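Local coordinates for protein methylmalonyl-CoA epimerase, mitochondrial (Homo sapiens, PDB 3RMU) that catalyses the interconversion of (R)- and (S)-methylmalonyl-CoA in mitochondrial propionyl-CoA metabolism, using a bound divalent metal ion, here cobalt, at residues Arg5-Ala10 against His80-Val85; Val9-Pro14 against Met54-Pro59; Ala29-Ala34 against Val45-Gly50. All coordinates share one frame; numbering follows the deposited sequence.

The chain enters through strand 3-12, which serves two contacts in succession. Its run Arg5-Ala10 pairs antiparallel with His80-Val85 in contact 1, closing the longest of the three loops. Val9-Pro14 starts from the same strand, overlapping it at Val9 and Ala10, and pairs parallel with Met54-Pro59 in contact 2, closing a shorter loop; strand 3-12 thus lies between strands 77-85 and 53-59. After helix 16-26 comes the hairpin of strands 30-37 and 42-48, where contact 3 closes a short loop nested inside both others. Val45 and Val47 are probably hydrogen-bonded to Leu56 and Met54, so that the sheet continues from the metal site through strand 42-48 to edge strand 30-37.

Contact 1 (Arg5-Ala10 against His80-Val85); sequences RLNHVA and HICIEV. With CO (cobalt (II) ion), chain E.
His8 and His80 meet at a cobalt ion, each binding it through NE2 at 2.0 Å; three waters and Glu130 complete its shell. The two imidazoles come rim to rim, with planes 76° apart. His8 has its CG between the backbone N and the carbonyl carbon (chi1 57°), which brings the ring to the metal, and its ND1 donates a hydrogen bond to OD1 of neighbouring Asn7 in the ring plane; together with the metal bond at NE2, this holds the ring's rotation. Asn7 ND2 in turn donates almost straight to the anti lone pair of Glu84 OE2 (2.8 Å), a second shell reaching the partner strand. The other carboxylate oxygen, OE1, makes a weak salt bridge to Arg5 NH1. Cys82 CB sits 3.4 Å from the centroid of the His8 ring, over its face, and Ala10 CB likewise covers a face of His80. On the opposite face of the sheet, Leu6 CD1 packs on Ile81 CB at 4.0 Å. Asn7 and His8 both face Cys82, whose O takes a bond from Asn7 N and a weak, longer one from His8 N: a classic beta bulge beside a metal centre of the glyoxalase/VOC fold.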
ATOM      1  N   ARG A   5      -9.617  -0.996  10.500  1.00 18.06           N
ATOM      2  CA  ARG A   5      -8.315  -0.397  10.242  1.00 15.11           C
ATOM      3  C   ARG A   5      -7.564  -1.083   9.115  1.00 13.39           C
ATOM      4  O   ARG A   5      -7.849  -2.202   8.770  1.00 15.03           O
ATOM      5  CB  ARG A   5      -7.415  -0.408  11.520  1.00 21.75           C
ATOM      6  CG  ARG A   5      -7.045  -1.796  12.093  1.00 28.17           C
ATOM      7  CD  ARG A   5      -6.049  -1.715  13.292  1.00 28.92           C
ATOM      8  NE  ARG A   5      -6.566  -0.879  14.386  1.00 35.67           N
ATOM      9  CZ  ARG A   5      -7.374  -1.301  15.366  1.00 48.48           C
ATOM     10  NH1 ARG A   5      -7.772  -2.575  15.426  1.00 47.68           N
ATOM     11  NH2 ARG A   5      -7.782  -0.447  16.310  1.00 23.22           N
ATOM     12  N   LEU A   6      -6.532  -0.429   8.628  1.00 13.76           N
ATOM     13  CA  LEU A   6      -5.581  -1.081   7.748  1.00 12.97           C
ATOM     14  C   LEU A   6      -4.648  -1.900   8.616  1.00 12.97           C
ATOM     15  O   LEU A   6      -3.886  -1.365   9.395  1.00 18.46           O
ATOM     16  CB  LEU A   6      -4.799  -0.072   6.907  1.00 14.70           C
ATOM     17  CG  LEU A   6      -3.789  -0.711   5.943  1.00 18.82           C
ATOM     18  CD1 LEU A   6      -4.551  -1.040   4.723  1.00 17.04           C
ATOM     19  CD2 LEU A   6      -2.648   0.260   5.661  1.00 26.29           C
ATOM     20  N   ASN A   7      -4.742  -3.212   8.493  1.00 13.79           N
ATOM     21  CA  ASN A   7      -3.886  -4.157   9.188  1.00 13.55           C
ATOM     22  C   ASN A   7      -2.460  -4.181   8.589  1.00 18.28           C
ATOM     23  O   ASN A   7      -1.497  -4.066   9.306  1.00 18.38           O
ATOM     24  CB  ASN A   7      -4.552  -5.525   9.189  1.00 16.40           C
ATOM     25  CG  ASN A   7      -3.749  -6.557   9.895  1.00 23.03           C
ATOM     26  OD1 ASN A   7      -2.744  -7.058   9.385  1.00 26.06           O
ATOM     27  ND2 ASN A   7      -4.191  -6.899  11.102  1.00 26.92           N
ATOM     28  N   HIS A   8      -2.324  -4.288   7.275  1.00 13.39           N
ATOM     29  CA  HIS A   8      -1.008  -4.242   6.651  1.00 15.31           C
ATOM     30  C   HIS A   8      -1.077  -3.815   5.205  1.00 15.35           C
ATOM     31  O   HIS A   8      -2.152  -3.910   4.575  1.00 17.30           O
ATOM     32  CB  HIS A   8      -0.259  -5.610   6.754  1.00 15.94           C
ATOM     33  CG  HIS A   8      -0.969  -6.812   6.172  1.00 18.27           C
ATOM     34  ND1 HIS A   8      -1.767  -7.637   6.928  1.00 18.08           N
ATOM     35  CD2 HIS A   8      -0.845  -7.431   4.956  1.00 17.09           C
ATOM     36  CE1 HIS A   8      -2.186  -8.653   6.181  1.00 22.65           C
ATOM     37  NE2 HIS A   8      -1.654  -8.539   4.970  1.00 15.19           N
ATOM     38  N   VAL A   9       0.060  -3.332   4.713  1.00 12.11           N
ATOM     39  CA  VAL A   9       0.301  -3.196   3.284  1.00 14.99           C
ATOM     40  C   VAL A   9       1.312  -4.270   2.999  1.00 14.01           C
ATOM     41  O   VAL A   9       2.314  -4.346   3.700  1.00 15.67           O
ATOM     42  CB  VAL A   9       0.829  -1.816   2.891  1.00 19.65           C
ATOM     43  CG1 VAL A   9       1.220  -1.810   1.411  1.00 23.10           C
ATOM     44  CG2 VAL A   9      -0.220  -0.808   3.101  1.00 31.33           C
ATOM     45  N   ALA A  10       1.062  -5.125   2.008  1.00 16.06           N
ATOM     46  CA  ALA A  10       1.972  -6.248   1.678  1.00 16.59           C
ATOM     47  C   ALA A  10       2.809  -5.834   0.459  1.00 16.65           C
ATOM     48  O   ALA A  10       2.260  -5.389  -0.539  1.00 19.24           O
ATOM     49  CB  ALA A  10       1.201  -7.519   1.250  1.00 16.62           C
ATOM     50  N   HIS A  80      -0.741  -6.261  -1.940  1.00 19.68           N
ATOM     51  CA  HIS A  80      -2.139  -6.128  -1.477  1.00 18.06           C
ATOM     52  C   HIS A  80      -2.232  -5.188  -0.286  1.00 19.82           C
ATOM     53  O   HIS A  80      -1.219  -4.879   0.330  1.00 17.30           O
ATOM     54  CB  HIS A  80      -2.830  -7.487  -1.158  1.00 15.70           C
ATOM     55  CG  HIS A  80      -2.263  -8.282  -0.007  1.00 16.35           C
ATOM     56  ND1 HIS A  80      -1.288  -9.241  -0.179  1.00 22.06           N
ATOM     57  CD2 HIS A  80      -2.595  -8.323   1.317  1.00 21.22           C
ATOM     58  CE1 HIS A  80      -1.028  -9.814   0.984  1.00 16.62           C
ATOM     59  NE2 HIS A  80      -1.805  -9.286   1.913  1.00 20.95           N
ATOM     60  N   ILE A  81      -3.444  -4.769   0.040  1.00 16.77           N
ATOM     61  CA  ILE A  81      -3.713  -4.113   1.329  1.00 19.45           C
ATOM     62  C   ILE A  81      -4.641  -5.007   2.120  1.00 19.76           C
ATOM     63  O   ILE A  81      -5.496  -5.698   1.548  1.00 23.43           O
ATOM     64  CB  ILE A  81      -4.307  -2.724   1.128  1.00 19.47           C
ATOM     65  CG1 ILE A  81      -5.579  -2.757   0.246  1.00 22.52           C
ATOM     66  CG2 ILE A  81      -3.247  -1.789   0.470  1.00 23.68           C
ATOM     67  CD1 ILE A  81      -6.335  -1.396   0.178  1.00 29.33           C
ATOM     68  N   CYS A  82      -4.511  -5.003   3.438  1.00 18.46           N
ATOM     69  CA  CYS A  82      -5.360  -5.810   4.239  1.00 14.88           C
ATOM     70  C   CYS A  82      -6.134  -4.926   5.193  1.00 19.25           C
ATOM     71  O   CYS A  82      -5.546  -4.194   5.986  1.00 15.65           O
ATOM     72  CB  CYS A  82      -4.584  -6.866   5.008  1.00 16.65           C
ATOM     73  SG  CYS A  82      -5.600  -7.783   6.184  1.00 20.41           S
ATOM     74  N   ILE A  83      -7.453  -4.988   5.081  1.00 17.57           N
ATOM     75  CA  ILE A  83      -8.341  -4.203   5.935  1.00 16.28           C
ATOM     76  C   ILE A  83      -9.167  -5.117   6.859  1.00 18.07           C
ATOM     77  O   ILE A  83      -9.695  -6.172   6.456  1.00 17.29           O
ATOM     78  CB  ILE A  83      -9.268  -3.267   5.089  1.00 15.16           C
ATOM     79  CG1 ILE A  83      -8.473  -2.450   4.076  1.00 17.58           C
ATOM     80  CG2 ILE A  83     -10.115  -2.304   5.997  1.00 16.01           C
ATOM     81  CD1 ILE A  83      -9.354  -1.592   3.155  1.00 17.87           C
ATOM     82  N   GLU A  84      -9.294  -4.703   8.111  1.00 14.39           N
ATOM     83  CA  GLU A  84     -10.032  -5.489   9.074  1.00 18.02           C
ATOM     84  C   GLU A  84     -11.532  -5.308   8.932  1.00 21.00           C
ATOM     85  O   GLU A  84     -12.018  -4.260   8.511  1.00 19.15           O
ATOM     86  CB  GLU A  84      -9.586  -5.170  10.499  1.00 22.35           C
ATOM     87  CG  GLU A  84      -8.138  -5.586  10.699  1.00 29.53           C
ATOM     88  CD  GLU A  84      -7.606  -5.306  12.067  1.00 31.34           C
ATOM     89  OE1 GLU A  84      -8.378  -4.871  12.946  1.00 28.85           O
ATOM     90  OE2 GLU A  84      -6.395  -5.515  12.261  1.00 31.54           O
ATOM     91  N   VAL A  85     -12.265  -6.352   9.277  1.00 19.94           N
ATOM     92  CA  VAL A  85     -13.711  -6.280   9.319  1.00 19.81           C
ATOM     93  C   VAL A  85     -14.161  -6.942  10.612  1.00 23.19           C
ATOM     94  O   VAL A  85     -13.457  -7.792  11.152  1.00 21.27           O
ATOM     95  CB  VAL A  85     -14.402  -6.971   8.096  1.00 19.65           C
ATOM     96  CG1 VAL A  85     -14.026  -6.273   6.782  1.00 20.38           C
ATOM     97  CG2 VAL A  85     -14.080  -8.474   8.043  1.00 20.82           C
TER
HETATM   98 CO    CO E   1      -1.863 -10.078   3.701  1.00 20.78          CO
HETATM   99  O   HOH W   1     -10.171  -2.666  12.913  1.00 20.84           O
HETATM  100  O   HOH W   2      -1.763 -12.354   3.235  1.00 28.81           O
HETATM  101  O   HOH W   3      -1.473 -11.698   5.375  1.00 33.99           O
HETATM  102  O   HOH W   4       0.446 -10.418   3.682  1.00 29.24           O

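Contact 2 (Val9-Pro14 against Met54-Pro59)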
ATOM      1  N   VAL A   9       0.060  -3.332   4.713  1.00 12.11           N
ATOM      2  CA  VAL A   9       0.301  -3.196   3.284  1.00 14.99           C
ATOM      3  C   VAL A   9       1.312  -4.270   2.999  1.00 14.01           C
ATOM      4  O   VAL A   9       2.314  -4.346   3.700  1.00 15.67           O
ATOM      5  CB  VAL A   9       0.829  -1.816   2.891  1.00 19.65           C
ATOM      6  CG1 VAL A   9       1.220  -1.810   1.411  1.00 23.10           C
ATOM      7  CG2 VAL A   9      -0.220  -0.808   3.101  1.00 31.33           C
ATOM      8  N   ALA A  10       1.062  -5.125   2.008  1.00 16.06           N
ATOM      9  CA  ALA A  10       1.972  -6.248   1.678  1.00 16.59           C
ATOM     10  C   ALA A  10       2.809  -5.834   0.459  1.00 16.65           C
ATOM     11  O   ALA A  10       2.260  -5.389  -0.539  1.00 19.24           O
ATOM     12  CB  ALA A  10       1.201  -7.519   1.250  1.00 16.62           C
ATOM     13  N   ILE A  11       4.113  -5.996   0.579  1.00 16.22           N
ATOM     14  CA  ILE A  11       5.073  -5.710  -0.512  1.00 20.74           C
ATOM     15  C   ILE A  11       5.803  -6.989  -0.846  1.00 23.04           C
ATOM     16  O   ILE A  11       6.387  -7.605   0.047  1.00 21.24           O
ATOM     17  CB  ILE A  11       6.148  -4.634  -0.092  1.00 18.48           C
ATOM     18  CG1 ILE A  11       5.534  -3.388   0.539  1.00 25.31           C
ATOM     19  CG2 ILE A  11       7.087  -4.294  -1.303  1.00 19.37           C
ATOM     20  CD1 ILE A  11       4.533  -2.665  -0.235  1.00 26.83           C
ATOM     21  N   ALA A  12       5.764  -7.408  -2.124  1.00 17.34           N
ATOM     22  CA  ALA A  12       6.545  -8.512  -2.603  1.00 25.19           C
ATOM     23  C   ALA A  12       7.947  -8.015  -2.951  1.00 24.56           C
ATOM     24  O   ALA A  12       8.112  -6.970  -3.584  1.00 24.15           O
ATOM     25  CB  ALA A  12       5.882  -9.134  -3.825  1.00 20.28           C
ATOM     26  N   VAL A  13       8.959  -8.712  -2.460  1.00 26.67           N
ATOM     27  CA  VAL A  13      10.348  -8.314  -2.720  1.00 26.08           C
ATOM     28  C   VAL A  13      11.115  -9.489  -3.227  1.00 27.98           C
ATOM     29  O   VAL A  13      10.874 -10.630  -2.807  1.00 27.74           O
ATOM     30  CB  VAL A  13      11.009  -7.733  -1.467  1.00 27.97           C
ATOM     31  CG1 VAL A  13      10.253  -6.457  -1.022  1.00 22.56           C
ATOM     32  CG2 VAL A  13      11.101  -8.743  -0.339  1.00 20.35           C
ATOM     33  N   PRO A  14      12.070  -9.239  -4.138  1.00 28.12           N
ATOM     34  CA  PRO A  14      12.858 -10.334  -4.703  1.00 35.70           C
ATOM     35  C   PRO A  14      13.957 -10.777  -3.750  1.00 33.01           C
ATOM     36  O   PRO A  14      14.530 -11.830  -3.927  1.00 31.88           O
ATOM     37  CB  PRO A  14      13.447  -9.714  -5.957  1.00 36.50           C
ATOM     38  CG  PRO A  14      13.532  -8.251  -5.633  1.00 27.35           C
ATOM     39  CD  PRO A  14      12.345  -7.950  -4.797  1.00 31.90           C
ATOM     40  N   MET A  54       3.925  -3.017   7.487  1.00 16.74           N
ATOM     41  CA  MET A  54       4.223  -3.450   6.146  0.50 17.43           C
ATOM     42  C   MET A  54       4.635  -4.904   6.282  1.00 19.19           C
ATOM     43  O   MET A  54       5.404  -5.249   7.174  1.00 23.70           O
ATOM     44  CB  MET A  54       5.373  -2.651   5.524  0.50 19.93           C
ATOM     45  CG  MET A  54       5.191  -1.155   5.468  0.50 19.82           C
ATOM     46  SD  MET A  54       6.666  -0.295   4.851  0.50 23.12           S
ATOM     47  CE  MET A  54       6.809  -0.925   3.181  0.50 16.46           C
ATOM     48  N   GLU A  55       4.130  -5.762   5.412  1.00 17.18           N
ATOM     49  CA  GLU A  55       4.538  -7.175   5.418  1.00 15.45           C
ATOM     50  C   GLU A  55       5.353  -7.311   4.160  1.00 16.16           C
ATOM     51  O   GLU A  55       4.819  -7.188   3.048  1.00 23.61           O
ATOM     52  CB  GLU A  55       3.372  -8.138   5.406  1.00 14.80           C
ATOM     53  CG  GLU A  55       2.518  -8.032   6.719  1.00 17.89           C
ATOM     54  CD  GLU A  55       1.537  -9.177   6.943  1.00 14.47           C
ATOM     55  OE1 GLU A  55       1.490 -10.113   6.106  1.00 24.60           O
ATOM     56  OE2 GLU A  55       0.826  -9.108   7.992  1.00 24.27           O
ATOM     57  N   LEU A  56       6.662  -7.508   4.332  1.00 17.68           N
ATOM     58  CA  LEU A  56       7.540  -7.775   3.198  1.00 16.93           C
ATOM     59  C   LEU A  56       7.537  -9.289   2.929  1.00 16.69           C
ATOM     60  O   LEU A  56       7.815 -10.097   3.817  1.00 16.10           O
ATOM     61  CB  LEU A  56       8.973  -7.285   3.501  1.00 21.11           C
ATOM     62  CG  LEU A  56       9.188  -5.858   4.009  1.00 24.16           C
ATOM     63  CD1 LEU A  56      10.671  -5.620   4.386  1.00 17.38           C
ATOM     64  CD2 LEU A  56       8.730  -4.865   2.966  1.00 22.96           C
ATOM     65  N   LEU A  57       7.276  -9.686   1.682  1.00 18.23           N
ATOM     66  CA  LEU A  57       6.952 -11.075   1.383  1.00 18.77           C
ATOM     67  C   LEU A  57       7.897 -11.564   0.316  1.00 16.14           C
ATOM     68  O   LEU A  57       8.174 -10.824  -0.619  1.00 19.82           O
ATOM     69  CB  LEU A  57       5.534 -11.182   0.816  1.00 18.38           C
ATOM     70  CG  LEU A  57       4.399 -10.755   1.762  1.00 16.05           C
ATOM     71  CD1 LEU A  57       3.036 -10.889   1.033  1.00 20.50           C
ATOM     72  CD2 LEU A  57       4.440 -11.588   3.022  1.00 22.71           C
ATOM     73  N   HIS A  58       8.357 -12.800   0.481  1.00 21.29           N
ATOM     74  CA  HIS A  58       9.149 -13.492  -0.546  1.00 23.92           C
ATOM     75  C   HIS A  58       8.692 -14.945  -0.653  1.00 22.69           C
ATOM     76  O   HIS A  58       8.359 -15.557   0.363  1.00 24.14           O
ATOM     77  CB  HIS A  58      10.641 -13.415  -0.212  1.00 28.55           C
ATOM     78  CG  HIS A  58      11.514 -13.939  -1.302  1.00 28.57           C
ATOM     79  ND1 HIS A  58      11.811 -13.206  -2.431  1.00 32.52           N
ATOM     80  CD2 HIS A  58      12.117 -15.138  -1.458  1.00 35.19           C
ATOM     81  CE1 HIS A  58      12.578 -13.929  -3.229  1.00 37.12           C
ATOM     82  NE2 HIS A  58      12.787 -15.101  -2.656  1.00 35.34           N
ATOM     83  N   PRO A  59       8.644 -15.505  -1.880  1.00 22.66           N
ATOM     84  CA  PRO A  59       8.218 -16.885  -2.069  1.00 25.36           C
ATOM     85  C   PRO A  59       8.951 -17.886  -1.201  1.00 25.39           C
ATOM     86  O   PRO A  59      10.174 -17.774  -0.983  1.00 30.59           O
ATOM     87  CB  PRO A  59       8.548 -17.170  -3.547  1.00 28.22           C
ATOM     88  CG  PRO A  59       8.490 -15.827  -4.190  1.00 25.94           C
ATOM     89  CD  PRO A  59       9.012 -14.880  -3.163  1.00 29.57           C
TER
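Val9 O receives Glu55 N at 2.9 Å, and from there the two strands run parallel, exchanging backbone bonds in turn: Ile11 N to Glu55 O, Leu57 N to Ile11 O, and Val13 N to Leu57 O. Beyond the last of these the pairing is continued by a side chain. The His58 ring, with CG anti to its backbone N (chi1 -172°), reaches across to Val13, where ND1 donates its hydrogen to the carbonyl O. This ND1-O bond is 2.8 Å long and nearly straight at 175°; it lies both in the imidazole plane and in the carbonyl plane, and so sets the rotation of the ring. His58 CE1 also comes within 3.0 Å of Pro14 O, while Pro59 CD covers one face of the imidazole.

The apolar side chains lie on both faces of the sheet. On the face of Val9 and Ile11, Leu56 CD2 leans on Ile11 CB at 4.0 Å, and Met54, in one of its two modelled conformers, tentatively brings CE against Ile11 CG1. Leu16 and Tyr23 of helix 16-26 back Leu56, and Met54 also touches Ile81 of the second subunit. On the other face, Leu57 CD1 packs at 3.8 Å against Ala10 CB. Glu55, from the same face, directs its carboxylate toward the metal site, where OE2 is hydrogen-bonded to His112 NE2.

One face of this parallel pair is therefore greasy and turned toward helix and dimer partner, whereas the other mixes Ala10 and Leu57 with a buried acid near the cobalt, and that carboxylate is held beside the metal site by its bond to His112.

Contact 3 (Ala29-Ala34 against Val45-Gly50)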
ATOM      1  N   ALA A  29      13.499   1.906  10.574  1.00 21.35           N
ATOM      2  CA  ALA A  29      12.258   1.223  10.993  1.00 17.60           C
ATOM      3  C   ALA A  29      12.513   0.094  11.997  1.00 22.76           C
ATOM      4  O   ALA A  29      13.620  -0.498  12.077  1.00 24.19           O
ATOM      5  CB  ALA A  29      11.514   0.659   9.780  1.00 20.25           C
ATOM      6  N   GLN A  30      11.460  -0.236  12.740  1.00 21.70           N
ATOM      7  CA  GLN A  30      11.453  -1.429  13.564  1.00 22.93           C
ATOM      8  C   GLN A  30      11.067  -2.579  12.670  1.00 18.35           C
ATOM      9  O   GLN A  30      10.007  -2.562  12.064  1.00 21.05           O
ATOM     10  CB  GLN A  30      10.445  -1.278  14.707  1.00 26.29           C
ATOM     11  CG  GLN A  30      10.483  -2.425  15.691  1.00 37.79           C
ATOM     12  CD  GLN A  30       9.553  -2.205  16.869  1.00 50.80           C
ATOM     13  OE1 GLN A  30       8.460  -2.764  16.918  1.00 47.45           O
ATOM     14  NE2 GLN A  30       9.992  -1.389  17.833  1.00 62.31           N
ATOM     15  N   VAL A  31      11.932  -3.576  12.585  1.00 20.07           N
ATOM     16  CA  VAL A  31      11.738  -4.646  11.628  1.00 19.87           C
ATOM     17  C   VAL A  31      11.938  -6.000  12.343  1.00 21.74           C
ATOM     18  O   VAL A  31      12.859  -6.160  13.153  1.00 22.48           O
ATOM     19  CB  VAL A  31      12.736  -4.462  10.452  1.00 30.59           C
ATOM     20  CG1 VAL A  31      12.697  -5.609   9.526  1.00 30.57           C
ATOM     21  CG2 VAL A  31      12.478  -3.112   9.700  1.00 20.76           C
ATOM     22  N   SER A  32      11.067  -6.955  12.036  1.00 22.06           N
ATOM     23  CA  SER A  32      11.137  -8.303  12.596  1.00 22.17           C
ATOM     24  C   SER A  32      12.210  -9.121  11.903  1.00 23.73           C
ATOM     25  O   SER A  32      12.643  -8.805  10.808  1.00 22.81           O
ATOM     26  CB  SER A  32       9.802  -9.034  12.465  1.00 26.38           C
ATOM     27  OG  SER A  32       9.561  -9.498  11.124  1.00 19.28           O
ATOM     28  N   GLU A  33      12.615 -10.196  12.550  1.00 25.49           N
ATOM     29  CA  GLU A  33      13.273 -11.284  11.857  1.00 29.69           C
ATOM     30  C   GLU A  33      12.339 -11.882  10.783  1.00 28.64           C
ATOM     31  O   GLU A  33      11.109 -11.833  10.921  1.00 28.59           O
ATOM     32  CB  GLU A  33      13.645 -12.370  12.865  1.00 32.25           C
ATOM     33  CG  GLU A  33      14.680 -11.962  13.906  1.00 49.17           C
ATOM     34  CD  GLU A  33      15.105 -13.143  14.789  1.00 70.35           C
ATOM     35  OE1 GLU A  33      14.324 -13.530  15.692  1.00 76.92           O
ATOM     36  OE2 GLU A  33      16.217 -13.682  14.576  1.00 66.63           O
ATOM     37  N   ALA A  34      12.923 -12.409   9.706  1.00 26.46           N
ATOM     38  CA  ALA A  34      12.176 -13.190   8.719  1.00 26.98           C
ATOM     39  C   ALA A  34      11.529 -14.411   9.358  1.00 26.19           C
ATOM     40  O   ALA A  34      12.185 -15.159  10.094  1.00 29.39           O
ATOM     41  CB  ALA A  34      13.064 -13.617   7.592  1.00 26.74           C
ATOM     42  N   VAL A  45       8.710 -10.509   6.503  1.00 17.03           N
ATOM     43  CA  VAL A  45       9.259  -9.631   7.549  1.00 16.83           C
ATOM     44  C   VAL A  45       8.200  -8.543   7.784  1.00 13.26           C
ATOM     45  O   VAL A  45       7.620  -7.977   6.852  1.00 17.44           O
ATOM     46  CB  VAL A  45      10.647  -9.014   7.164  1.00 19.13           C
ATOM     47  CG1 VAL A  45      10.968  -7.712   7.930  1.00 15.83           C
ATOM     48  CG2 VAL A  45      11.821 -10.018   7.288  1.00 22.78           C
ATOM     49  N   PHE A  46       7.950  -8.272   9.058  1.00 17.67           N
ATOM     50  CA  PHE A  46       7.019  -7.246   9.496  1.00 18.30           C
ATOM     51  C   PHE A  46       7.772  -5.960   9.785  1.00 18.43           C
ATOM     52  O   PHE A  46       8.733  -5.973  10.550  1.00 18.51           O
ATOM     53  CB  PHE A  46       6.315  -7.716  10.789  1.00 16.80           C
ATOM     54  CG  PHE A  46       5.531  -8.955  10.614  1.00 16.44           C
ATOM     55  CD1 PHE A  46       4.248  -8.904  10.056  1.00 19.23           C
ATOM     56  CD2 PHE A  46       6.076 -10.201  10.938  1.00 21.94           C
ATOM     57  CE1 PHE A  46       3.501 -10.089   9.849  1.00 21.89           C
ATOM     58  CE2 PHE A  46       5.349 -11.370  10.729  1.00 29.37           C
ATOM     59  CZ  PHE A  46       4.052 -11.313  10.169  1.00 23.38           C
ATOM     60  N   VAL A  47       7.365  -4.866   9.137  1.00 17.20           N
ATOM     61  CA  VAL A  47       7.904  -3.541   9.448  1.00 18.42           C
ATOM     62  C   VAL A  47       6.843  -2.825  10.271  1.00 15.98           C
ATOM     63  O   VAL A  47       5.746  -2.620   9.787  1.00 18.42           O
ATOM     64  CB  VAL A  47       8.224  -2.754   8.212  1.00 19.63           C
ATOM     65  CG1 VAL A  47       8.732  -1.354   8.595  1.00 17.88           C
ATOM     66  CG2 VAL A  47       9.242  -3.530   7.366  1.00 18.77           C
ATOM     67  N   ASN A  48       7.150  -2.536  11.526  1.00 18.78           N
ATOM     68  CA  ASN A  48       6.147  -1.983  12.432  1.00 14.82           C
ATOM     69  C   ASN A  48       6.249  -0.464  12.417  1.00 17.80           C
ATOM     70  O   ASN A  48       7.164   0.089  12.985  1.00 19.54           O
ATOM     71  CB  ASN A  48       6.319  -2.529  13.830  1.00 22.15           C
ATOM     72  CG  ASN A  48       5.305  -1.930  14.848  1.00 34.44           C
ATOM     73  OD1 ASN A  48       4.342  -1.265  14.473  1.00 26.04           O
ATOM     74  ND2 ASN A  48       5.535  -2.186  16.131  1.00 32.11           N
ATOM     75  N   LEU A  49       5.310   0.180  11.726  1.00 17.39           N
ATOM     76  CA  LEU A  49       5.234   1.636  11.685  1.00 14.63           C
ATOM     77  C   LEU A  49       4.371   2.277  12.798  1.00 20.22           C
ATOM     78  O   LEU A  49       4.150   3.495  12.747  1.00 17.22           O
ATOM     79  CB  LEU A  49       4.823   2.125  10.298  1.00 15.12           C
ATOM     80  CG  LEU A  49       5.640   1.649   9.092  1.00 15.30           C
ATOM     81  CD1 LEU A  49       5.018   2.099   7.808  1.00 17.07           C
ATOM     82  CD2 LEU A  49       7.118   2.136   9.202  1.00 16.52           C
ATOM     83  N   GLY A  50       3.982   1.489  13.819  1.00 14.78           N
ATOM     84  CA  GLY A  50       3.230   1.971  14.968  1.00 22.56           C
ATOM     85  C   GLY A  50       1.732   1.930  14.737  1.00 15.56           C
ATOM     86  O   GLY A  50       0.985   1.351  15.544  1.00 21.41           O
TER
HETATM   87  O   HOH W   5       9.320   1.654  12.434  1.00 19.24           O
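Ser32 holds Phe46 with two polar atoms: its backbone N bonds to Phe46 O, and its OG accepts Phe46 N at 2.9 Å with an N-H...O angle of 168°. The hydroxyl can do this because chi1 of 76° tucks OG between the backbone N and the carbonyl carbon. From there it also donates to Glu33 O, approaching from above that carbonyl's plane, and lies at the edge of the Phe46 ring, 3.6 Å from CD2. Further along, Asn48 N bonds to Gln30 O. The side chains of Gln30 and Asn48 lie side by side, both with CG anti to the backbone N, and Asn48 ND2 gives a hydrogen to Gln30 OE1 at 3.1 Å. The donor stands above the carbonyl plane and the amides are turned 67° apart. Asn48 OD1 accepts Gly50 N, an Asx turn where the strand ends. On the other face, Val31 CG2 lies alongside Val47 CG2 at 4.0 Å, and Ala29 CB, from the loop before, touches Val47 CG1 at 3.6 Å. Helix 16-26 backs Val31 and Val45. The hairpin thus combines an apolar face against that helix with a side carrying the Phe46 ring, a serine hydroxyl replacing a main-chain acceptor, and an amide pair.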